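Local coordinates for protein pantothenate kinase (Coxiella burnetii, PDB 3TQC) that catalyses the ATP-dependent phosphorylation of pantothenate to 4'-phosphopantothenate, the first step of coenzyme A biosynthesis, at residues G99-V103 against I240-Y244; L231-A235 against I294-K298; V248-R253 against M269-A275. All blocks are in the same frame, centred on the assembly; numbering follows the deposited sequence.

Contact 1. Residues G99-V103 against I240-Y244; sequences GSVAV and IQKWY. With ADP (adenosine-5'-diphosphate), chain D.
Ile240 lays its CG2 branch against the turn Ser100-Val103, overlapping Ser100, Val101 and Ala102 at once. The side-chain torsion (chi1 -53°) points that methyl at Val101 O, 3.0 Å away, while the other branch carries Ile240 CD1 to Ser100 CB at 3.6 Å. Val101 O is also an acceptor within the turn: Ser100 OG donates to it at 2.7 Å from 27° out of the carbonyl plane. One helical turn after Ile240, Tyr244 sets its CB against Ala102 CB (3.7 Å), and the alanine methyl lies in the plane of the tyrosine ring at its edge; Val101 CG1 is 4.0 Å from Tyr244 CD1. The type II turn from Ser100 to Val103 belongs to the P-loop (Walker A) that joins strand 93-99 to helix 105-116. Its other side holds the nucleotide: Ala102 N donates to ADP O3B at 2.9 Å with an N-H...O angle of 150°, and Lys105, outside the two segments, bonds to both Ser100 O and ADP. Trp243 closes the far end of the contact, its CE3 edge 3.3 Å from Ala102 O and CZ3 4.0 Å from Val103 CG2. The indole is itself fixed by a hydrogen bond from NE1 to Ala309 O and by stacking on His311, a residue of the ADP pocket.

Contact 2. Residues L231-A235 against I294-K298; sequences LFVDA and ILPYK
Phe232 and Lys298 bury the largest areas here, and they meet as a CH-pi contact: Lys298 CG stands 3.6 Å from the centroid of the Phe232 ring, 16° off the ring normal. The lysine chain passes over one face of the ring at about a right angle to the phenylalanine side chain, with CG nearest Phe232 CD2 (3.5 Å). Phe232 projects from strand 229-234 toward the 3-10 turn 295-298, and with CG anti to the backbone N (chi1 -175°) its ring arrives beneath the lysine methylenes. Ile294 CG2 adds a contact to Phe232 CE1 at 3.8 Å, and Leu295 CD1 comes near Phe232 CZ.

Asp234, two residues along the same strand and on the same side, lies beside the far end of the lysine chain, in a long salt bridge of 3.9 Å from Lys298 NZ to Asp234 OD2. Lys298 CD is about as near, 4.0 Å from Asp234 OD2, and the bend at chi3 (70°) keeps NZ from coming closer. The other oxygen, Asp234 OD1, has Leu295 CD1 beside it at 3.8 Å.

Strand 229-234 is an inner strand of the mixed sheet, paired between 93-99 and 303-307, and the contact joins its face to the link that follows helix 271-294. Pro296 and Tyr297 carry that link on to the second subunit, where they pack on its Gln218 and Gln220. Lys298 is thus used twice, its methylenes over an aromatic face and its ammonium near a carboxylate; at this separation the attraction is probably modest, so dispersion and apolar burial likely supply much of the hold.

Contact 3. Residues V248-R253 against M269-A275; sequences VLSFWR and MSETEVA
Two helices of the kinase, 237-253 and 271-294, meet here near the C-terminal end of the first and the start of the second; the short segments run at 138° to each other, with axes 10.2 Å apart at closest approach. Trp252 is the main bridge. Its chi1 of 172° swings the indole away from the backbone N and across to the second helix, where two CH-pi contacts form. Val274 CG1 sits over the five-membered ring, 4.0 Å from its centroid and 8° off the normal. Glu271 CA stands over the six-membered ring, 4.0 Å from that centroid, with Glu271 CB 3.6 Å from Trp252 CH2. Leu249 CD1 approaches Ala275 CB at 4.2 Å. Deeper in, Val248 CG2 touches Val274 CG2 at 4.3 Å. Trp252 NE1 has a weak hydrogen bond to Leu266 O in the connection between the helices. The start of the second helix is tied by Ser270 N donating to Glu273 OE1 at 2.8 Å. Arg253 NH1 and Glu271 OE2 are 4.1 Å apart, beyond a salt bridge, so charge probably adds only a general attraction to a junction made chiefly of aliphatic groups on an indole face.

In the fold
Contacts 1 and 2 touch, their centres 12 Å apart: Val103 CG2 meets Val233 O at 3.5 Å, as strands 93-99 and 229-234 neighbour each other in the sheet, and Ile240 CD1 lies equally close to Ala235 O, since strand 229-234 is followed by helix 237-253. Contact 1 meets ADP through Ala102 N; in contact 2 the side chain of Ile294, about 9 Å from ADP, packs on the P-loop, its CG2 3.7 Å from Gly99 C. Contact 3 continues along helix 237-253, its centre 16 Å from that of contact 1; the side chain of Val248 is about 9 Å from ADP. Contacts 2 and 3 do not touch, their nearest atoms about 16 Å apart.

Contact 1. Residues G99-V103 against I240-Y244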
loop_
_atom_site.group_PDB
_atom_site.type_symbol
_atom_site.label_atom_id
_atom_site.label_comp_id
_atom_site.label_asym_id
_atom_site.label_seq_id
_atom_site.Cartn_x
_atom_site.Cartn_y
_atom_site.Cartn_z
ATOM N N GLY B 99 1.782 -2.572 -15.620
ATOM C CA GLY B 99 1.493 -1.989 -16.906
ATOM C C GLY B 99 0.823 -3.021 -17.796
ATOM O O GLY B 99 0.783 -4.203 -17.458
ATOM N N SER B 100 0.283 -2.547 -18.924
ATOM C CA SER B 100 -0.417 -3.382 -19.886
ATOM C C SER B 100 0.458 -4.489 -20.409
ATOM O O SER B 100 1.684 -4.394 -20.370
ATOM C CB SER B 100 -0.847 -2.537 -21.082
ATOM O OG SER B 100 -1.264 -3.336 -22.176
ATOM N N VAL B 101 -0.179 -5.521 -20.944
ATOM C CA VAL B 101 0.508 -6.461 -21.798
ATOM C C VAL B 101 1.177 -5.656 -22.925
ATOM O O VAL B 101 0.561 -4.764 -23.499
ATOM C CB VAL B 101 -0.482 -7.495 -22.426
ATOM C CG1 VAL B 101 0.253 -8.457 -23.396
ATOM C CG2 VAL B 101 -1.258 -8.272 -21.337
ATOM N N ALA B 102 2.440 -5.966 -23.209
ATOM C CA ALA B 102 3.193 -5.384 -24.327
ATOM C C ALA B 102 3.622 -3.928 -24.143
ATOM O O ALA B 102 4.054 -3.290 -25.097
ATOM C CB ALA B 102 2.427 -5.540 -25.627
ATOM N N VAL B 103 3.508 -3.399 -22.934
ATOM C CA VAL B 103 3.880 -2.016 -22.687
ATOM C C VAL B 103 5.385 -1.917 -22.423
ATOM O O VAL B 103 5.985 -0.858 -22.541
ATOM C CB VAL B 103 3.070 -1.424 -21.518
ATOM C CG1 VAL B 103 3.625 -1.874 -20.190
ATOM C CG2 VAL B 103 3.055 0.097 -21.598
ATOM N N ILE B 240 0.103 0.770 -27.521
ATOM C CA ILE B 240 0.407 -0.564 -26.998
ATOM C C ILE B 240 -0.092 -1.624 -27.985
ATOM O O ILE B 240 0.617 -2.583 -28.273
ATOM C CB ILE B 240 -0.208 -0.824 -25.611
ATOM C CG1 ILE B 240 0.173 0.284 -24.615
ATOM C CG2 ILE B 240 0.291 -2.167 -25.045
ATOM C CD1 ILE B 240 -0.654 0.290 -23.372
ATOM N N GLN B 241 -1.302 -1.420 -28.508
ATOM C CA GLN B 241 -1.875 -2.275 -29.535
ATOM C C GLN B 241 -0.842 -2.544 -30.617
ATOM O O GLN B 241 -0.566 -3.697 -30.931
ATOM C CB GLN B 241 -3.124 -1.620 -30.140
ATOM C CG GLN B 241 -3.748 -2.362 -31.314
ATOM C CD GLN B 241 -5.061 -1.739 -31.778
ATOM O OE1 GLN B 241 -5.883 -1.292 -30.971
ATOM N NE2 GLN B 241 -5.251 -1.695 -33.075
ATOM N N LYS B 242 -0.254 -1.481 -31.162
ATOM C CA LYS B 242 0.765 -1.639 -32.193
ATOM C C LYS B 242 1.970 -2.428 -31.683
ATOM O O LYS B 242 2.485 -3.292 -32.386
ATOM C CB LYS B 242 1.220 -0.290 -32.747
ATOM C CG LYS B 242 2.255 -0.436 -33.861
ATOM C CD LYS B 242 2.323 0.793 -34.764
ATOM C CE LYS B 242 3.683 0.888 -35.434
ATOM N NZ LYS B 242 4.067 -0.401 -36.070
ATOM N N TRP B 243 2.413 -2.159 -30.457
ATOM C CA TRP B 243 3.562 -2.888 -29.943
ATOM C C TRP B 243 3.205 -4.345 -29.792
ATOM O O TRP B 243 4.012 -5.238 -30.044
ATOM C CB TRP B 243 4.003 -2.357 -28.595
ATOM C CG TRP B 243 4.498 -0.957 -28.620
ATOM C CD1 TRP B 243 5.003 -0.282 -29.685
ATOM C CD2 TRP B 243 4.571 -0.063 -27.500
ATOM N NE1 TRP B 243 5.367 0.980 -29.304
ATOM C CE2 TRP B 243 5.110 1.139 -27.968
ATOM C CE3 TRP B 243 4.208 -0.165 -26.150
ATOM C CZ2 TRP B 243 5.308 2.239 -27.138
ATOM C CZ3 TRP B 243 4.396 0.925 -25.324
ATOM C CH2 TRP B 243 4.947 2.117 -25.821
ATOM N N TYR B 244 1.981 -4.581 -29.350
ATOM C CA TYR B 244 1.492 -5.932 -29.202
ATOM C C TYR B 244 1.441 -6.621 -30.562
ATOM O O TYR B 244 1.983 -7.707 -30.723
ATOM C CB TYR B 244 0.121 -5.946 -28.536
ATOM C CG TYR B 244 -0.391 -7.337 -28.422
ATOM C CD1 TYR B 244 -0.048 -8.131 -27.342
ATOM C CD2 TYR B 244 -1.196 -7.881 -29.411
ATOM C CE1 TYR B 244 -0.498 -9.428 -27.249
ATOM C CE2 TYR B 244 -1.649 -9.167 -29.321
ATOM C CZ TYR B 244 -1.294 -9.942 -28.243
ATOM O OH TYR B 244 -1.744 -11.235 -28.154
HETATM P PB ADP D . 5.605 -6.677 -21.398
HETATM O O1B ADP D . 6.679 -7.358 -20.611
HETATM O O2B ADP D . 4.936 -5.554 -20.648
HETATM O O3B ADP D . 4.611 -7.602 -22.064
HETATM P PA ADP D . 7.783 -6.323 -23.178
HETATM O O1A ADP D . 8.747 -5.854 -22.115
HETATM O O2A ADP D . 7.813 -7.730 -23.687
HETATM O O3A ADP D . 6.292 -5.999 -22.680
HETATM O "O5'" ADP D . 7.928 -5.375 -24.438
HETATM C "C5'" ADP D . 6.887 -5.261 -25.392
HETATM C "C4'" ADP D . 7.489 -5.013 -26.768
HETATM O "O4'" ADP D . 8.029 -3.697 -26.839
HETATM C "C3'" ADP D . 8.642 -5.948 -27.065
HETATM O "O3'" ADP D . 8.608 -6.273 -28.455
HETATM C "C2'" ADP D . 9.887 -5.173 -26.713
HETATM O "O2'" ADP D . 10.972 -5.523 -27.554
HETATM C "C1'" ADP D . 9.458 -3.741 -26.949
HETATM N N9 ADP D . 10.019 -2.772 -25.985
HETATM C C8 ADP D . 9.768 -2.750 -24.669
HETATM N N7 ADP D . 10.412 -1.720 -24.075
HETATM C C5 ADP D . 11.082 -1.079 -25.036
HETATM C C6 ADP D . 11.947 0.097 -25.058
HETATM N N6 ADP D . 12.202 0.747 -23.895
HETATM N N1 ADP D . 12.453 0.464 -26.249
HETATM C C2 ADP D . 12.190 -0.207 -27.394
HETATM N N3 ADP D . 11.394 -1.297 -27.433
HETATM C C4 ADP D . 10.824 -1.762 -26.294
#

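Contact 2. Residues L231-A235 against I294-K298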
loop_
_atom_site.group_PDB
_atom_site.type_symbol
_atom_site.label_atom_id
_atom_site.label_comp_id
_atom_site.label_asym_id
_atom_site.label_seq_id
_atom_site.Cartn_x
_atom_site.Cartn_y
_atom_site.Cartn_z
ATOM N N LEU B 231 6.493 0.895 -9.988
ATOM C CA LEU B 231 6.521 1.654 -11.226
ATOM C C LEU B 231 5.343 1.183 -12.034
ATOM O O LEU B 231 5.058 -0.008 -12.066
ATOM C CB LEU B 231 7.766 1.338 -12.052
ATOM C CG LEU B 231 9.161 1.820 -11.664
ATOM C CD1 LEU B 231 9.708 1.044 -10.477
ATOM C CD2 LEU B 231 10.076 1.658 -12.867
ATOM N N PHE B 232 4.673 2.097 -12.708
ATOM C CA PHE B 232 3.671 1.713 -13.682
ATOM C C PHE B 232 4.174 2.227 -15.027
ATOM O O PHE B 232 4.507 3.395 -15.140
ATOM C CB PHE B 232 2.308 2.287 -13.331
ATOM C CG PHE B 232 1.188 1.831 -14.240
ATOM C CD1 PHE B 232 0.308 0.845 -13.836
ATOM C CD2 PHE B 232 1.001 2.422 -15.479
ATOM C CE1 PHE B 232 -0.724 0.443 -14.653
ATOM C CE2 PHE B 232 -0.025 2.030 -16.299
ATOM C CZ PHE B 232 -0.891 1.025 -15.884
ATOM N N VAL B 233 4.274 1.339 -16.015
ATOM C CA VAL B 233 4.652 1.742 -17.370
ATOM C C VAL B 233 3.359 1.965 -18.177
ATOM O O VAL B 233 2.507 1.079 -18.243
ATOM C CB VAL B 233 5.552 0.693 -18.031
ATOM C CG1 VAL B 233 5.951 1.146 -19.443
ATOM C CG2 VAL B 233 6.787 0.428 -17.130
ATOM N N ASP B 234 3.224 3.152 -18.763
ATOM C CA ASP B 234 1.963 3.627 -19.340
ATOM C C ASP B 234 2.195 4.074 -20.770
ATOM O O ASP B 234 3.271 4.553 -21.124
ATOM C CB ASP B 234 1.426 4.812 -18.510
ATOM C CG ASP B 234 -0.006 5.238 -18.896
ATOM O OD1 ASP B 234 -0.905 4.381 -19.089
ATOM O OD2 ASP B 234 -0.248 6.464 -18.969
ATOM N N ALA B 235 1.176 3.935 -21.588
ATOM C CA ALA B 235 1.209 4.464 -22.934
ATOM C C ALA B 235 -0.210 4.426 -23.452
ATOM O O ALA B 235 -1.070 3.753 -22.868
ATOM C CB ALA B 235 2.143 3.649 -23.827
ATOM N N ILE B 294 -6.044 -3.247 -14.947
ATOM C CA ILE B 294 -4.675 -2.753 -14.854
ATOM C C ILE B 294 -4.704 -1.248 -14.674
ATOM O O ILE B 294 -4.316 -0.746 -13.631
ATOM C CB ILE B 294 -3.864 -3.139 -16.099
ATOM C CG1 ILE B 294 -3.978 -4.655 -16.344
ATOM C CG2 ILE B 294 -2.394 -2.680 -15.945
ATOM C CD1 ILE B 294 -3.168 -5.184 -17.527
ATOM N N LEU B 295 -5.236 -0.549 -15.669
ATOM C CA LEU B 295 -5.259 0.914 -15.704
ATOM C C LEU B 295 -5.994 1.566 -14.524
ATOM O O LEU B 295 -5.582 2.619 -14.049
ATOM C CB LEU B 295 -5.896 1.387 -17.018
ATOM C CG LEU B 295 -5.636 2.819 -17.463
ATOM C CD1 LEU B 295 -4.133 3.073 -17.632
ATOM C CD2 LEU B 295 -6.393 3.117 -18.772
ATOM N N PRO B 296 -7.087 0.949 -14.044
ATOM C CA PRO B 296 -7.745 1.505 -12.876
ATOM C C PRO B 296 -6.857 1.633 -11.643
ATOM O O PRO B 296 -7.152 2.427 -10.770
ATOM C CB PRO B 296 -8.864 0.503 -12.611
ATOM C CG PRO B 296 -9.195 -0.003 -13.948
ATOM C CD PRO B 296 -7.896 -0.126 -14.650
ATOM N N TYR B 297 -5.793 0.845 -11.567
ATOM C CA TYR B 297 -4.912 0.875 -10.407
ATOM C C TYR B 297 -3.623 1.639 -10.693
ATOM O O TYR B 297 -2.749 1.698 -9.844
ATOM C CB TYR B 297 -4.640 -0.554 -9.916
ATOM C CG TYR B 297 -5.904 -1.229 -9.477
ATOM C CD1 TYR B 297 -6.456 -0.954 -8.236
ATOM C CD2 TYR B 297 -6.592 -2.107 -10.326
ATOM C CE1 TYR B 297 -7.656 -1.554 -7.827
ATOM C CE2 TYR B 297 -7.787 -2.709 -9.927
ATOM C CZ TYR B 297 -8.309 -2.426 -8.679
ATOM O OH TYR B 297 -9.490 -3.015 -8.270
ATOM N N LYS B 298 -3.541 2.281 -11.857
ATOM C CA LYS B 298 -2.331 3.009 -12.254
ATOM C C LYS B 298 -1.869 3.993 -11.169
ATOM O O LYS B 298 -0.664 4.123 -10.870
ATOM C CB LYS B 298 -2.578 3.766 -13.573
ATOM C CG LYS B 298 -1.372 4.537 -14.085
ATOM C CD LYS B 298 -1.658 5.377 -15.337
ATOM C CE LYS B 298 -2.559 6.562 -15.021
ATOM N NZ LYS B 298 -2.319 7.667 -15.950
#

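Contact 3. Residues V248-R253 against M269-A275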
loop_
_atom_site.group_PDB
_atom_site.type_symbol
_atom_site.label_atom_id
_atom_site.label_comp_id
_atom_site.label_asym_id
_atom_site.label_seq_id
_atom_site.Cartn_x
_atom_site.Cartn_y
_atom_site.Cartn_z
ATOM N N VAL B 248 3.697 -9.992 -31.772
ATOM C CA VAL B 248 3.125 -11.236 -32.297
ATOM C C VAL B 248 3.574 -11.478 -33.732
ATOM O O VAL B 248 3.987 -12.580 -34.069
ATOM C CB VAL B 248 1.577 -11.273 -32.198
ATOM C CG1 VAL B 248 0.970 -10.045 -32.812
ATOM C CG2 VAL B 248 1.010 -12.526 -32.877
ATOM N N LEU B 249 3.513 -10.452 -34.572
ATOM C CA LEU B 249 4.028 -10.579 -35.931
ATOM C C LEU B 249 5.488 -11.029 -35.912
ATOM O O LEU B 249 5.869 -11.923 -36.654
ATOM C CB LEU B 249 3.880 -9.269 -36.716
ATOM C CG LEU B 249 2.733 -9.172 -37.734
ATOM C CD1 LEU B 249 1.469 -9.950 -37.332
ATOM C CD2 LEU B 249 2.398 -7.700 -37.994
ATOM N N SER B 250 6.296 -10.422 -35.050
ATOM C CA SER B 250 7.707 -10.806 -34.922
ATOM C C SER B 250 7.901 -12.293 -34.591
ATOM O O SER B 250 8.742 -12.959 -35.204
ATOM C CB SER B 250 8.401 -9.956 -33.864
ATOM O OG SER B 250 9.549 -10.628 -33.401
ATOM N N PHE B 251 7.139 -12.796 -33.615
ATOM C CA PHE B 251 7.126 -14.229 -33.294
ATOM C C PHE B 251 6.609 -15.075 -34.462
ATOM O O PHE B 251 7.097 -16.181 -34.695
ATOM C CB PHE B 251 6.245 -14.533 -32.079
ATOM C CG PHE B 251 6.790 -14.037 -30.766
ATOM C CD1 PHE B 251 8.139 -14.167 -30.443
ATOM C CD2 PHE B 251 5.930 -13.481 -29.815
ATOM C CE1 PHE B 251 8.623 -13.720 -29.210
ATOM C CE2 PHE B 251 6.419 -13.025 -28.588
ATOM C CZ PHE B 251 7.763 -13.147 -28.289
ATOM N N TRP B 252 5.612 -14.561 -35.181
ATOM C CA TRP B 252 5.072 -15.251 -36.353
ATOM C C TRP B 252 6.168 -15.483 -37.399
ATOM O O TRP B 252 6.142 -16.481 -38.112
ATOM C CB TRP B 252 3.894 -14.462 -36.954
ATOM C CG TRP B 252 3.370 -14.981 -38.267
ATOM C CD1 TRP B 252 2.539 -16.040 -38.448
ATOM C CD2 TRP B 252 3.623 -14.442 -39.576
ATOM N NE1 TRP B 252 2.267 -16.209 -39.783
ATOM C CE2 TRP B 252 2.918 -15.241 -40.499
ATOM C CE3 TRP B 252 4.382 -13.368 -40.057
ATOM C CZ2 TRP B 252 2.948 -15.003 -41.879
ATOM C CZ3 TRP B 252 4.411 -13.129 -41.426
ATOM C CH2 TRP B 252 3.697 -13.944 -42.320
ATOM N N ARG B 253 7.132 -14.568 -37.467
ATOM C CA ARG B 253 8.245 -14.682 -38.405
ATOM C C ARG B 253 9.393 -15.527 -37.845
ATOM O O ARG B 253 10.223 -16.007 -38.606
ATOM C CB ARG B 253 8.737 -13.286 -38.819
ATOM C CG ARG B 253 7.666 -12.471 -39.558
ATOM C CD ARG B 253 8.230 -11.241 -40.253
ATOM N NE ARG B 253 8.780 -10.302 -39.287
ATOM C CZ ARG B 253 8.118 -9.290 -38.730
ATOM N NH1 ARG B 253 6.856 -9.028 -39.056
ATOM N NH2 ARG B 253 8.737 -8.514 -37.849
ATOM N N MET B 269 -1.612 -18.726 -41.205
ATOM C CA MET B 269 -2.254 -17.457 -41.566
ATOM C C MET B 269 -1.320 -16.558 -42.392
ATOM O O MET B 269 -0.097 -16.568 -42.201
ATOM C CB MET B 269 -2.694 -16.680 -40.311
ATOM C CG MET B 269 -3.811 -17.311 -39.467
ATOM S SD MET B 269 -4.279 -16.281 -38.032
ATOM C CE MET B 269 -5.653 -17.235 -37.395
ATOM N N SER B 270 -1.905 -15.770 -43.293
ATOM C CA SER B 270 -1.182 -14.695 -43.978
ATOM C C SER B 270 -0.710 -13.645 -42.981
ATOM O O SER B 270 -1.279 -13.505 -41.899
ATOM C CB SER B 270 -2.086 -14.013 -45.007
ATOM O OG SER B 270 -2.750 -14.962 -45.833
ATOM N N GLU B 271 0.324 -12.898 -43.358
ATOM C CA GLU B 271 0.830 -11.804 -42.532
ATOM C C GLU B 271 -0.310 -10.872 -42.105
ATOM O O GLU B 271 -0.336 -10.397 -40.966
ATOM C CB GLU B 271 1.919 -11.012 -43.281
ATOM C CG GLU B 271 2.764 -10.072 -42.392
ATOM C CD GLU B 271 3.993 -9.497 -43.107
ATOM O OE1 GLU B 271 4.238 -9.841 -44.281
ATOM O OE2 GLU B 271 4.721 -8.686 -42.496
ATOM N N THR B 272 -1.256 -10.617 -43.011
ATOM C CA THR B 272 -2.390 -9.744 -42.683
ATOM C C THR B 272 -3.410 -10.442 -41.771
ATOM O O THR B 272 -3.953 -9.811 -40.858
ATOM C CB THR B 272 -3.129 -9.240 -43.933
ATOM O OG1 THR B 272 -3.781 -10.340 -44.557
ATOM C CG2 THR B 272 -2.169 -8.572 -44.917
ATOM N N GLU B 273 -3.674 -11.726 -42.032
ATOM C CA GLU B 273 -4.590 -12.527 -41.202
ATOM C C GLU B 273 -4.149 -12.592 -39.731
ATOM O O GLU B 273 -4.963 -12.382 -38.828
ATOM C CB GLU B 273 -4.728 -13.945 -41.763
ATOM C CG GLU B 273 -5.567 -14.030 -43.044
ATOM C CD GLU B 273 -5.583 -15.421 -43.669
ATOM O OE1 GLU B 273 -4.627 -16.192 -43.436
ATOM O OE2 GLU B 273 -6.547 -15.740 -44.407
ATOM N N VAL B 274 -2.868 -12.880 -39.504
ATOM C CA VAL B 274 -2.310 -12.928 -38.158
ATOM C C VAL B 274 -2.362 -11.544 -37.486
ATOM O O VAL B 274 -2.573 -11.441 -36.276
ATOM C CB VAL B 274 -0.852 -13.488 -38.156
ATOM C CG1 VAL B 274 0.106 -12.576 -38.899
ATOM C CG2 VAL B 274 -0.358 -13.704 -36.735
ATOM N N ALA B 275 -2.175 -10.488 -38.272
ATOM C CA ALA B 275 -2.345 -9.127 -37.771
ATOM C C ALA B 275 -3.786 -8.916 -37.316
ATOM O O ALA B 275 -4.028 -8.444 -36.216
ATOM C CB ALA B 275 -1.966 -8.098 -38.843
#